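Local coordinates for interferon alpha/beta receptor 1 (Mus musculus, PDB 3WCY), which pairs with IFNAR2 to form the heterodimeric cell-surface receptor for type I interferons, whose binding activates the JAK-STAT signalling cascade, at residues A[140-145]-A[173-178]; A[117-122]-A[158-163]; A[109-114]-A[193-198]; A[135-140]-A[178-183]. One frame throughout, in Å; residues are numbered along the deposited sequence.

All four contacts lie in the second fibronectin type III domain of the extracellular region. Contacts 1 and 2 are antiparallel strand pairs, one from each sheet of the beta sandwich; their apolar side chains meet in the core, where Val-176 and Leu-174 touch Val-118 and Ile-163. Contact 3 closes a side of the sandwich between an edge strand of each sheet; it swaps strand pairing for apolar side-chain packing and hydrogen bonds between loop residues, and its outer residues are exposed. Contact 4 continues the strands of contact 1 to their other end, at the BC and FG loops, where paired backbone gives way to aromatic packing in loops that meet another protein chain.

Contact 1. Residues A[140-145]-A[173-178]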
loop_
_atom_site.group_PDB
_atom_site.type_symbol
_atom_site.label_atom_id
_atom_site.label_comp_id
_atom_site.label_asym_id
_atom_site.label_seq_id
_atom_site.Cartn_x
_atom_site.Cartn_y
_atom_site.Cartn_z
ATOM N N THR A 140 -1.565 13.424 -6.381
ATOM C CA THR A 140 -1.200 13.620 -7.787
ATOM C C THR A 140 -0.388 14.918 -7.859
ATOM O O THR A 140 -0.877 15.973 -7.442
ATOM C CB THR A 140 -2.447 13.664 -8.703
ATOM O OG1 THR A 140 -3.188 14.857 -8.443
ATOM C CG2 THR A 140 -3.350 12.448 -8.558
ATOM N N ILE A 141 0.852 14.832 -8.352
ATOM C CA ILE A 141 1.757 15.977 -8.453
ATOM C C ILE A 141 1.864 16.451 -9.896
ATOM O O ILE A 141 1.990 15.631 -10.809
ATOM C CB ILE A 141 3.183 15.694 -7.873
ATOM C CG1 ILE A 141 3.266 14.521 -6.844
ATOM C CG2 ILE A 141 3.885 16.973 -7.418
ATOM C CD1 ILE A 141 2.666 14.742 -5.458
ATOM N N ARG A 142 1.860 17.786 -10.083
ATOM C CA ARG A 142 2.021 18.463 -11.367
ATOM C C ARG A 142 3.269 19.339 -11.294
ATOM O O ARG A 142 3.378 20.186 -10.408
ATOM C CB ARG A 142 0.797 19.319 -11.692
ATOM C CG ARG A 142 -0.339 18.572 -12.368
ATOM C CD ARG A 142 -1.422 19.561 -12.752
ATOM N NE ARG A 142 -2.613 18.918 -13.299
ATOM C CZ ARG A 142 -3.815 19.487 -13.350
ATOM N NH1 ARG A 142 -3.997 20.714 -12.873
ATOM N NH2 ARG A 142 -4.846 18.829 -13.866
ATOM N N ILE A 143 4.214 19.116 -12.215
ATOM C CA ILE A 143 5.477 19.851 -12.312
ATOM C C ILE A 143 5.703 20.376 -13.744
ATOM O O ILE A 143 5.386 19.698 -14.725
ATOM C CB ILE A 143 6.677 19.019 -11.742
ATOM C CG1 ILE A 143 7.953 19.874 -11.540
ATOM C CG2 ILE A 143 6.943 17.725 -12.536
ATOM C CD1 ILE A 143 9.094 19.243 -10.680
ATOM N N TRP A 144 6.232 21.599 -13.840
ATOM C CA TRP A 144 6.571 22.288 -15.086
ATOM C C TRP A 144 7.596 23.371 -14.763
ATOM O O TRP A 144 7.684 23.777 -13.605
ATOM C CB TRP A 144 5.317 22.938 -15.708
ATOM C CG TRP A 144 4.718 24.034 -14.873
ATOM C CD1 TRP A 144 5.010 25.365 -14.936
ATOM C CD2 TRP A 144 3.777 23.879 -13.804
ATOM N NE1 TRP A 144 4.311 26.049 -13.970
ATOM C CE2 TRP A 144 3.522 25.166 -13.281
ATOM C CE3 TRP A 144 3.114 22.775 -13.240
ATOM C CZ2 TRP A 144 2.621 25.381 -12.232
ATOM C CZ3 TRP A 144 2.214 22.993 -12.208
ATOM C CH2 TRP A 144 1.987 24.280 -11.703
ATOM N N GLN A 145 8.333 23.871 -15.771
ATOM C CA GLN A 145 9.266 24.970 -15.544
ATOM C C GLN A 145 8.293 26.137 -15.352
ATOM O O GLN A 145 7.106 25.993 -15.654
ATOM C CB GLN A 145 10.489 24.936 -16.485
ATOM C CG GLN A 145 10.179 24.815 -17.974
ATOM C CD GLN A 145 11.358 25.182 -18.838
ATOM O OE1 GLN A 145 12.435 24.572 -18.767
ATOM N NE2 GLN A 145 11.167 26.171 -19.702
ATOM N N CYS A 173 7.744 24.752 -11.075
ATOM C CA CYS A 173 6.613 25.044 -10.193
ATOM C C CYS A 173 5.750 23.802 -9.985
ATOM O O CYS A 173 5.615 22.987 -10.903
ATOM C CB CYS A 173 5.812 26.243 -10.687
ATOM S SG CYS A 173 6.783 27.772 -10.815
ATOM N N LEU A 174 5.242 23.619 -8.742
ATOM C CA LEU A 174 4.501 22.435 -8.294
ATOM C C LEU A 174 3.060 22.674 -7.840
ATOM O O LEU A 174 2.721 23.757 -7.358
ATOM C CB LEU A 174 5.274 21.747 -7.148
ATOM C CG LEU A 174 6.495 20.857 -7.458
ATOM C CD1 LEU A 174 6.134 19.653 -8.251
ATOM C CD2 LEU A 174 7.697 21.629 -8.001
ATOM N N GLU A 175 2.234 21.612 -7.950
ATOM C CA GLU A 175 0.824 21.568 -7.562
ATOM C C GLU A 175 0.466 20.135 -7.113
ATOM O O GLU A 175 0.614 19.190 -7.893
ATOM C CB GLU A 175 -0.067 22.023 -8.730
ATOM C CG GLU A 175 -0.999 23.171 -8.366
ATOM C CD GLU A 175 -2.019 23.594 -9.412
ATOM O OE1 GLU A 175 -2.074 22.963 -10.495
ATOM O OE2 GLU A 175 -2.780 24.552 -9.136
ATOM N N VAL A 176 0.037 19.976 -5.843
ATOM C CA VAL A 176 -0.304 18.674 -5.250
ATOM C C VAL A 176 -1.786 18.610 -4.891
ATOM O O VAL A 176 -2.293 19.469 -4.169
ATOM C CB VAL A 176 0.601 18.313 -4.035
ATOM C CG1 VAL A 176 0.257 16.942 -3.461
ATOM C CG2 VAL A 176 2.079 18.379 -4.401
ATOM N N LYS A 177 -2.458 17.565 -5.384
ATOM C CA LYS A 177 -3.870 17.277 -5.165
ATOM C C LYS A 177 -4.007 16.063 -4.222
ATOM O O LYS A 177 -3.333 15.040 -4.422
ATOM C CB LYS A 177 -4.535 16.978 -6.525
ATOM C CG LYS A 177 -6.046 16.794 -6.512
ATOM C CD LYS A 177 -6.551 16.445 -7.911
ATOM C CE LYS A 177 -8.009 16.790 -8.147
ATOM N NZ LYS A 177 -8.223 18.247 -8.372
ATOM N N ALA A 178 -4.878 16.176 -3.202
ATOM C CA ALA A 178 -5.155 15.064 -2.293
ATOM C C ALA A 178 -6.418 14.383 -2.777
ATOM O O ALA A 178 -7.445 15.039 -2.976
ATOM C CB ALA A 178 -5.337 15.561 -0.869
#
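A chi1 of 65° sets Trp-144 CG between its own backbone N and carbonyl carbon, folding the indole across the sheet onto Cys-173. The carbonyl oxygen Cys-173 O lies 3.4 Å above the ring plane, toward the rim, while Cys-173 CB packs 3.6 Å from Trp-144 CE2 and the sulfur stands obliquely to the five-membered ring. On the same sheet face, the Arg-142 and Glu-175 side chains run side by side, both extended, and end in a long salt bridge, Arg-142 NH1 to Glu-175 OE1 at 3.8 Å, with their flat groups turned 42° apart. The other face is apolar: Leu-174 CD1 touches Ile-143 CB and Ile-141 CG2, each at 3.6 Å, and Ile-141 also lies alongside Val-176. Backbone bonds join Thr-140 with Lys-177, Arg-142 with Glu-175 and Trp-144 with Cys-173; Glu-175 N to Arg-142 O and Trp-144 N to Cys-173 O are weak. Lys-151 adds a cation-pi contact to the indole, and a disulfide ties Cys-173 to Cys-194 on the next strand. With an apolar face turned to strand 116-121 and a mixed outer face, these neighbours in the four-stranded sheet correspond to strands C and F of a fibronectin type III sandwich.

Contact 2. Residues A[117-122]-A[158-163]; sequences LVHISP and YYVEKI
Tyr-159 loses the most surface here, and it grips residues 117-122 through both backbone and ring. Its carbonyl oxygen accepts Ile-120 N at 2.8 Å, the donor tilted 34° from the carbonyl plane. With chi1 at -72°, CG stands beside the backbone N, and the phenol ring runs along the neighbouring chain: Ile-120 O meets the ring edge in its plane, 3.3 Å from Tyr-159 CD1, and Pro-122 crosses it at about a right angle, its CD 3.5 Å from Tyr-159 CE1. A serine here would probably strip Pro-122 of the phenol ring beside its CD and open a gap there. Ile-120, next in buried area, reaches back with CD1 to Tyr-158 O at 3.6 Å. Val-118 exchanges two backbone bonds with Glu-161, and its CG2 meets Ile-163 CD1 at 3.7 Å on the inward face, which packs on Leu-174 and Val-176 of the other sheet. On the outward face, the His-119 imidazole lies alongside Val-160, while His-119 NE2 is bonded to Glu-110. Glu-161 turns its carboxylate to Ser-156. Antiparallel pairing of central strand 116-121 with edge strand 160-163 corresponds to the B-E pair of the three-stranded sheet in a fibronectin type III domain.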
loop_
_atom_site.group_PDB
_atom_site.type_symbol
_atom_site.label_atom_id
_atom_site.label_comp_id
_atom_site.label_asym_id
_atom_site.label_seq_id
_atom_site.Cartn_x
_atom_site.Cartn_y
_atom_site.Cartn_z
ATOM N N LEU A 117 12.246 17.160 -4.043
ATOM C CA LEU A 117 11.563 16.412 -2.992
ATOM C C LEU A 117 10.283 17.166 -2.615
ATOM O O LEU A 117 10.350 18.334 -2.222
ATOM C CB LEU A 117 12.475 16.254 -1.761
ATOM C CG LEU A 117 13.730 15.404 -1.941
ATOM C CD1 LEU A 117 14.972 16.270 -1.966
ATOM C CD2 LEU A 117 13.838 14.358 -0.848
ATOM N N VAL A 118 9.120 16.516 -2.786
ATOM C CA VAL A 118 7.809 17.085 -2.461
ATOM C C VAL A 118 7.305 16.449 -1.160
ATOM O O VAL A 118 6.889 15.284 -1.153
ATOM C CB VAL A 118 6.791 16.964 -3.626
ATOM C CG1 VAL A 118 5.427 17.506 -3.222
ATOM C CG2 VAL A 118 7.293 17.682 -4.871
ATOM N N HIS A 119 7.399 17.208 -0.055
ATOM C CA HIS A 119 6.979 16.776 1.271
ATOM C C HIS A 119 5.500 17.103 1.442
ATOM O O HIS A 119 5.127 18.267 1.626
ATOM C CB HIS A 119 7.850 17.414 2.362
ATOM C CG HIS A 119 9.319 17.182 2.167
ATOM N ND1 HIS A 119 9.948 16.068 2.689
ATOM C CD2 HIS A 119 10.232 17.923 1.496
ATOM C CE1 HIS A 119 11.214 16.161 2.312
ATOM N NE2 HIS A 119 11.435 17.264 1.603
ATOM N N ILE A 120 4.655 16.073 1.299
ATOM C CA ILE A 120 3.207 16.207 1.403
ATOM C C ILE A 120 2.738 15.903 2.823
ATOM O O ILE A 120 3.070 14.858 3.390
ATOM C CB ILE A 120 2.452 15.330 0.358
ATOM C CG1 ILE A 120 3.081 15.405 -1.040
ATOM C CG2 ILE A 120 0.966 15.678 0.304
ATOM C CD1 ILE A 120 3.090 14.108 -1.771
ATOM N N SER A 121 1.954 16.820 3.383
ATOM C CA SER A 121 1.304 16.660 4.674
ATOM C C SER A 121 -0.193 16.451 4.353
ATOM O O SER A 121 -0.740 17.209 3.542
ATOM C CB SER A 121 1.516 17.891 5.543
ATOM O OG SER A 121 1.567 17.529 6.912
ATOM N N PRO A 122 -0.850 15.392 4.896
ATOM C CA PRO A 122 -2.265 15.150 4.562
ATOM C C PRO A 122 -3.224 16.221 5.099
ATOM O O PRO A 122 -2.853 16.912 6.054
ATOM C CB PRO A 122 -2.538 13.785 5.199
ATOM C CG PRO A 122 -1.585 13.700 6.325
ATOM C CD PRO A 122 -0.347 14.389 5.857
ATOM N N TYR A 158 3.133 8.006 -1.364
ATOM C CA TYR A 158 4.259 8.363 -0.507
ATOM C C TYR A 158 4.174 9.823 -0.076
ATOM O O TYR A 158 3.900 10.694 -0.904
ATOM C CB TYR A 158 5.598 8.055 -1.220
ATOM C CG TYR A 158 5.716 6.629 -1.740
ATOM C CD1 TYR A 158 5.175 6.265 -2.973
ATOM C CD2 TYR A 158 6.393 5.653 -1.013
ATOM C CE1 TYR A 158 5.273 4.958 -3.452
ATOM C CE2 TYR A 158 6.520 4.350 -1.494
ATOM C CZ TYR A 158 5.960 4.007 -2.716
ATOM O OH TYR A 158 6.071 2.723 -3.199
ATOM N N TYR A 159 4.396 10.085 1.229
ATOM C CA TYR A 159 4.333 11.420 1.832
ATOM C C TYR A 159 5.534 12.310 1.504
ATOM O O TYR A 159 5.560 13.491 1.861
ATOM C CB TYR A 159 4.001 11.346 3.331
ATOM C CG TYR A 159 2.562 10.949 3.578
ATOM C CD1 TYR A 159 1.572 11.912 3.748
ATOM C CD2 TYR A 159 2.178 9.612 3.590
ATOM C CE1 TYR A 159 0.241 11.551 3.954
ATOM C CE2 TYR A 159 0.850 9.240 3.796
ATOM C CZ TYR A 159 -0.116 10.212 3.981
ATOM O OH TYR A 159 -1.422 9.835 4.184
ATOM N N VAL A 160 6.517 11.730 0.800
ATOM C CA VAL A 160 7.702 12.379 0.247
ATOM C C VAL A 160 7.896 11.721 -1.119
ATOM O O VAL A 160 8.175 10.519 -1.189
ATOM C CB VAL A 160 8.976 12.287 1.128
ATOM C CG1 VAL A 160 10.179 12.896 0.413
ATOM C CG2 VAL A 160 8.772 12.956 2.483
ATOM N N GLU A 161 7.678 12.477 -2.199
ATOM C CA GLU A 161 7.854 11.932 -3.538
ATOM C C GLU A 161 8.971 12.682 -4.238
ATOM O O GLU A 161 8.828 13.870 -4.528
ATOM C CB GLU A 161 6.532 11.929 -4.340
ATOM C CG GLU A 161 6.624 11.335 -5.746
ATOM C CD GLU A 161 7.050 9.882 -5.879
ATOM O OE1 GLU A 161 6.351 8.995 -5.336
ATOM O OE2 GLU A 161 8.068 9.629 -6.563
ATOM N N LYS A 162 10.103 12.002 -4.455
ATOM C CA LYS A 162 11.253 12.593 -5.126
ATOM C C LYS A 162 11.040 12.546 -6.640
ATOM O O LYS A 162 10.905 11.458 -7.212
ATOM C CB LYS A 162 12.558 11.893 -4.708
ATOM C CG LYS A 162 13.829 12.578 -5.223
ATOM C CD LYS A 162 15.115 11.957 -4.656
ATOM C CE LYS A 162 15.577 10.705 -5.379
ATOM N NZ LYS A 162 16.034 10.986 -6.769
ATOM N N ILE A 163 10.967 13.739 -7.276
ATOM C CA ILE A 163 10.799 13.879 -8.724
ATOM C C ILE A 163 12.200 13.909 -9.351
ATOM O O ILE A 163 12.943 14.866 -9.119
ATOM C CB ILE A 163 9.917 15.091 -9.110
ATOM C CG1 ILE A 163 8.523 14.973 -8.461
ATOM C CG2 ILE A 163 9.809 15.214 -10.635
ATOM C CD1 ILE A 163 7.787 16.274 -8.277
#

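Contact 3. Residues A[109-114]-A[193-198]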
loop_
_atom_site.group_PDB
_atom_site.type_symbol
_atom_site.label_atom_id
_atom_site.label_comp_id
_atom_site.label_asym_id
_atom_site.label_seq_id
_atom_site.Cartn_x
_atom_site.Cartn_y
_atom_site.Cartn_z
ATOM N N LEU A 109 8.690 22.188 -0.499
ATOM C CA LEU A 109 9.655 21.762 -1.519
ATOM C C LEU A 109 11.103 21.820 -1.036
ATOM O O LEU A 109 11.474 22.710 -0.266
ATOM C CB LEU A 109 9.494 22.592 -2.807
ATOM C CG LEU A 109 8.091 22.666 -3.408
ATOM C CD1 LEU A 109 7.977 23.810 -4.337
ATOM C CD2 LEU A 109 7.729 21.393 -4.116
ATOM N N GLU A 110 11.913 20.866 -1.506
ATOM C CA GLU A 110 13.335 20.729 -1.209
ATOM C C GLU A 110 14.005 20.332 -2.531
ATOM O O GLU A 110 13.532 19.399 -3.183
ATOM C CB GLU A 110 13.526 19.644 -0.140
ATOM C CG GLU A 110 14.858 19.704 0.588
ATOM C CD GLU A 110 15.395 18.394 1.140
ATOM O OE1 GLU A 110 14.618 17.416 1.254
ATOM O OE2 GLU A 110 16.603 18.351 1.472
ATOM N N ALA A 111 15.050 21.058 -2.969
ATOM C CA ALA A 111 15.694 20.743 -4.254
ATOM C C ALA A 111 17.128 20.232 -4.159
ATOM O O ALA A 111 17.829 20.513 -3.185
ATOM C CB ALA A 111 15.623 21.929 -5.198
ATOM N N GLU A 112 17.553 19.479 -5.191
ATOM C CA GLU A 112 18.886 18.887 -5.326
ATOM C C GLU A 112 19.389 19.237 -6.756
ATOM O O GLU A 112 18.954 20.252 -7.301
ATOM C CB GLU A 112 18.804 17.352 -5.157
ATOM C CG GLU A 112 18.242 16.896 -3.813
ATOM C CD GLU A 112 18.275 15.407 -3.514
ATOM O OE1 GLU A 112 17.933 14.606 -4.414
ATOM O OE2 GLU A 112 18.589 15.046 -2.357
ATOM N N ASP A 113 20.316 18.446 -7.347
ATOM C CA ASP A 113 20.898 18.760 -8.660
ATOM C C ASP A 113 19.872 18.436 -9.745
ATOM O O ASP A 113 19.420 19.332 -10.459
ATOM C CB ASP A 113 22.169 17.927 -8.946
ATOM C CG ASP A 113 23.244 17.930 -7.887
ATOM O OD1 ASP A 113 23.733 19.026 -7.538
ATOM O OD2 ASP A 113 23.675 16.829 -7.482
ATOM N N LYS A 114 19.519 17.136 -9.859
ATOM C CA LYS A 114 18.609 16.572 -10.859
ATOM C C LYS A 114 17.265 16.123 -10.249
ATOM O O LYS A 114 16.518 15.374 -10.891
ATOM C CB LYS A 114 19.300 15.389 -11.586
ATOM C CG LYS A 114 20.657 15.723 -12.222
ATOM C CD LYS A 114 21.459 14.460 -12.548
ATOM C CE LYS A 114 22.838 14.758 -13.100
ATOM N NZ LYS A 114 23.778 15.248 -12.055
ATOM N N GLN A 193 3.624 26.420 -5.916
ATOM C CA GLN A 193 4.895 26.606 -5.229
ATOM C C GLN A 193 6.031 26.315 -6.178
ATOM O O GLN A 193 6.059 25.245 -6.795
ATOM C CB GLN A 193 4.987 25.711 -4.002
ATOM C CG GLN A 193 4.547 26.401 -2.739
ATOM C CD GLN A 193 4.675 25.461 -1.582
ATOM O OE1 GLN A 193 5.773 25.233 -1.066
ATOM N NE2 GLN A 193 3.551 24.878 -1.165
ATOM N N CYS A 194 6.958 27.278 -6.307
ATOM C CA CYS A 194 8.108 27.176 -7.194
ATOM C C CYS A 194 9.405 27.028 -6.411
ATOM O O CYS A 194 9.525 27.525 -5.290
ATOM C CB CYS A 194 8.161 28.363 -8.153
ATOM S SG CYS A 194 6.599 28.704 -9.014
ATOM N N ILE A 195 10.374 26.330 -7.013
ATOM C CA ILE A 195 11.706 26.066 -6.462
ATOM C C ILE A 195 12.723 25.912 -7.611
ATOM O O ILE A 195 12.356 25.486 -8.709
ATOM C CB ILE A 195 11.692 24.837 -5.498
ATOM C CG1 ILE A 195 13.053 24.640 -4.774
ATOM C CG2 ILE A 195 11.217 23.557 -6.210
ATOM C CD1 ILE A 195 13.034 23.804 -3.534
ATOM N N SER A 196 13.993 26.265 -7.354
ATOM C CA SER A 196 15.050 26.118 -8.342
ATOM C C SER A 196 16.030 25.016 -7.934
ATOM O O SER A 196 16.332 24.863 -6.746
ATOM C CB SER A 196 15.773 27.441 -8.563
ATOM O OG SER A 196 16.183 27.560 -9.915
ATOM N N THR A 197 16.502 24.234 -8.927
ATOM C CA THR A 197 17.478 23.151 -8.740
ATOM C C THR A 197 18.901 23.725 -8.600
ATOM O O THR A 197 19.175 24.808 -9.121
ATOM C CB THR A 197 17.378 22.119 -9.881
ATOM O OG1 THR A 197 17.316 22.792 -11.138
ATOM C CG2 THR A 197 16.175 21.199 -9.738
ATOM N N THR A 198 19.794 23.021 -7.874
ATOM C CA THR A 198 21.195 23.434 -7.662
ATOM C C THR A 198 22.080 22.952 -8.831
ATOM O O THR A 198 21.619 22.132 -9.629
ATOM C CB THR A 198 21.728 22.889 -6.321
ATOM O OG1 THR A 198 21.577 21.470 -6.281
ATOM C CG2 THR A 198 21.074 23.528 -5.111
#
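Leu-109 and Ile-195 lead the apolar packing between strands 109-111 and 193-196, whose axes pass 7.2 Å apart, 15° from parallel. Leu-109 sends CD1 into the angle between two side chains, meeting Gln-193 CB at 3.6 Å and Ile-195 CG2 at 3.8 Å. Ile-195 answers from the other strand: with CG1 anti to its backbone N (chi1 -173°), the chain reaches across until its CD1 rests 3.6 Å from Ala-111 CB. That methyl group of Ala-111 also lies against the backbone oxygen of Ser-196. The first and last strands of this fibronectin type III domain, A and G, belong to different sheets, and their side chains close one side of the sandwich; Leu-109 continues inward to Val-118 and Leu-174.

Hydrogen bonds between the segments belong to the loops beyond the strands. Thr-198 N donates to Glu-112 O at 2.9 Å, approaching from 40° above the carbonyl plane. A weak contact of 3.5 Å may link Thr-198 OG1 with Asp-113 OD1. A CA-H...O contact joins Asp-113 CA to Thr-198 O. Thr-197 presents carbon to this turn, its CB 3.5 Å from Asp-113 O, while its hydroxyl has the backbone oxygens of Leu-167 and Thr-170 as possible acceptors. Gln-193 keeps OE1 near Leu-109, while NE2 bonds Val-107 O.

Contact 4. Residues A[135-140]-A[178-183]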
loop_
_atom_site.group_PDB
_atom_site.type_symbol
_atom_site.label_atom_id
_atom_site.label_comp_id
_atom_site.label_asym_id
_atom_site.label_seq_id
_atom_site.Cartn_x
_atom_site.Cartn_y
_atom_site.Cartn_z
ATOM N N PRO A 135 -4.541 6.578 5.471
ATOM C CA PRO A 135 -3.985 5.558 4.562
ATOM C C PRO A 135 -4.713 5.465 3.225
ATOM O O PRO A 135 -4.113 5.062 2.225
ATOM C CB PRO A 135 -4.100 4.261 5.367
ATOM C CG PRO A 135 -4.440 4.679 6.776
ATOM C CD PRO A 135 -5.199 5.933 6.628
ATOM N N SER A 136 -5.995 5.864 3.204
ATOM C CA SER A 136 -6.815 5.829 1.996
ATOM C C SER A 136 -6.356 6.849 0.958
ATOM O O SER A 136 -6.311 6.509 -0.225
ATOM C CB SER A 136 -8.294 6.012 2.331
ATOM O OG SER A 136 -8.837 4.859 2.958
ATOM N N PHE A 137 -5.971 8.072 1.406
ATOM C CA PHE A 137 -5.510 9.176 0.556
ATOM C C PHE A 137 -4.372 8.830 -0.397
ATOM O O PHE A 137 -3.430 8.126 -0.038
ATOM C CB PHE A 137 -5.085 10.400 1.385
ATOM C CG PHE A 137 -6.114 11.071 2.263
ATOM C CD1 PHE A 137 -7.395 11.332 1.790
ATOM C CD2 PHE A 137 -5.771 11.541 3.522
ATOM C CE1 PHE A 137 -8.337 11.976 2.597
ATOM C CE2 PHE A 137 -6.707 12.204 4.317
ATOM C CZ PHE A 137 -7.982 12.421 3.847
ATOM N N SER A 138 -4.467 9.368 -1.607
ATOM C CA SER A 138 -3.471 9.270 -2.670
ATOM C C SER A 138 -3.211 10.709 -3.092
ATOM O O SER A 138 -4.002 11.590 -2.751
ATOM C CB SER A 138 -4.007 8.460 -3.848
ATOM O OG SER A 138 -3.067 8.400 -4.910
ATOM N N TYR A 139 -2.092 10.959 -3.785
ATOM C CA TYR A 139 -1.726 12.307 -4.232
ATOM C C TYR A 139 -1.290 12.314 -5.687
ATOM O O TYR A 139 -0.767 11.313 -6.186
ATOM C CB TYR A 139 -0.655 12.943 -3.309
ATOM C CG TYR A 139 -1.032 12.890 -1.843
ATOM C CD1 TYR A 139 -1.870 13.850 -1.283
ATOM C CD2 TYR A 139 -0.611 11.836 -1.031
ATOM C CE1 TYR A 139 -2.257 13.781 0.056
ATOM C CE2 TYR A 139 -0.996 11.754 0.307
ATOM C CZ TYR A 139 -1.821 12.729 0.845
ATOM O OH TYR A 139 -2.215 12.654 2.157
ATOM N N THR A 140 -1.565 13.424 -6.381
ATOM C CA THR A 140 -1.200 13.620 -7.787
ATOM C C THR A 140 -0.388 14.918 -7.859
ATOM O O THR A 140 -0.877 15.973 -7.442
ATOM C CB THR A 140 -2.447 13.664 -8.703
ATOM O OG1 THR A 140 -3.188 14.857 -8.443
ATOM C CG2 THR A 140 -3.350 12.448 -8.558
ATOM N N ALA A 178 -4.878 16.176 -3.202
ATOM C CA ALA A 178 -5.155 15.064 -2.293
ATOM C C ALA A 178 -6.418 14.383 -2.777
ATOM O O ALA A 178 -7.445 15.039 -2.976
ATOM C CB ALA A 178 -5.337 15.561 -0.869
ATOM N N ILE A 179 -6.340 13.082 -3.030
ATOM C CA ILE A 179 -7.511 12.339 -3.496
ATOM C C ILE A 179 -7.881 11.181 -2.583
ATOM O O ILE A 179 -6.987 10.543 -2.033
ATOM C CB ILE A 179 -7.451 11.955 -5.003
ATOM C CG1 ILE A 179 -6.110 11.288 -5.390
ATOM C CG2 ILE A 179 -7.748 13.179 -5.881
ATOM C CD1 ILE A 179 -6.161 10.403 -6.658
ATOM N N HIS A 180 -9.199 10.952 -2.383
ATOM C CA HIS A 180 -9.756 9.829 -1.611
ATOM C C HIS A 180 -10.295 8.848 -2.684
ATOM O O HIS A 180 -11.443 8.998 -3.118
ATOM C CB HIS A 180 -10.885 10.300 -0.659
ATOM C CG HIS A 180 -11.174 9.375 0.494
ATOM N ND1 HIS A 180 -10.982 7.996 0.401
ATOM C CD2 HIS A 180 -11.654 9.661 1.727
ATOM C CE1 HIS A 180 -11.339 7.502 1.576
ATOM N NE2 HIS A 180 -11.751 8.461 2.408
ATOM N N PRO A 181 -9.465 7.896 -3.187
ATOM C CA PRO A 181 -9.920 7.030 -4.292
ATOM C C PRO A 181 -11.085 6.083 -4.024
ATOM O O PRO A 181 -11.619 5.517 -4.981
ATOM C CB PRO A 181 -8.647 6.281 -4.707
ATOM C CG PRO A 181 -7.790 6.293 -3.502
ATOM C CD PRO A 181 -8.058 7.608 -2.836
ATOM N N SER A 182 -11.485 5.909 -2.750
ATOM C CA SER A 182 -12.582 5.011 -2.386
ATOM C C SER A 182 -13.869 5.730 -1.970
ATOM O O SER A 182 -14.958 5.266 -2.316
ATOM C CB SER A 182 -12.135 4.019 -1.316
ATOM O OG SER A 182 -11.048 3.230 -1.776
ATOM N N LEU A 183 -13.753 6.855 -1.244
ATOM C CA LEU A 183 -14.913 7.614 -0.772
ATOM C C LEU A 183 -15.344 8.739 -1.722
ATOM O O LEU A 183 -15.836 9.773 -1.258
ATOM C CB LEU A 183 -14.678 8.138 0.654
ATOM C CG LEU A 183 -15.917 8.323 1.524
ATOM C CD1 LEU A 183 -16.072 7.186 2.497
ATOM C CD2 LEU A 183 -15.859 9.633 2.271
#
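Ser-138 and Ile-179 form the hydrogen-bonded pair at this end of their strands: Ser-138 N gives a nearly straight bond to Ile-179 O, in the carbonyl plane, and Ile-179 N returns one to Ser-138 O, both 2.8 Å. Beside them Tyr-139 lays CE1 3.7 Å from Ala-178 CB. One residue on, where the backbones still run close, Phe-137, with CG anti to its carbonyl carbon (chi1 -61°), turns its ring edge to the face of His-180 in a T-shaped stack, centroids 5.6 Å apart and planes at 76°. The imidazole is further confined by Ser-136 CB, 3.5 Å from His-180 CE1, and by Leu-183 CB over the centre of one ring face. In a second shell, Met-102 touches Phe-137, while Tyr-159 meets the Tyr-139 ring edge to face and Pro-122 packs on it. Replacing Tyr-139 by an alanine is likely to open a gap between Ala-178 and Tyr-159. Outermost, Ser-182 OG bonds a basic side chain of another protein's chain, and Pro-181 packs on that chain. Strand ends C and F and the adjoining BC and FG loops of a fibronectin type III domain meet here, consistent with the loops through which cytokine receptors commonly bind ligands.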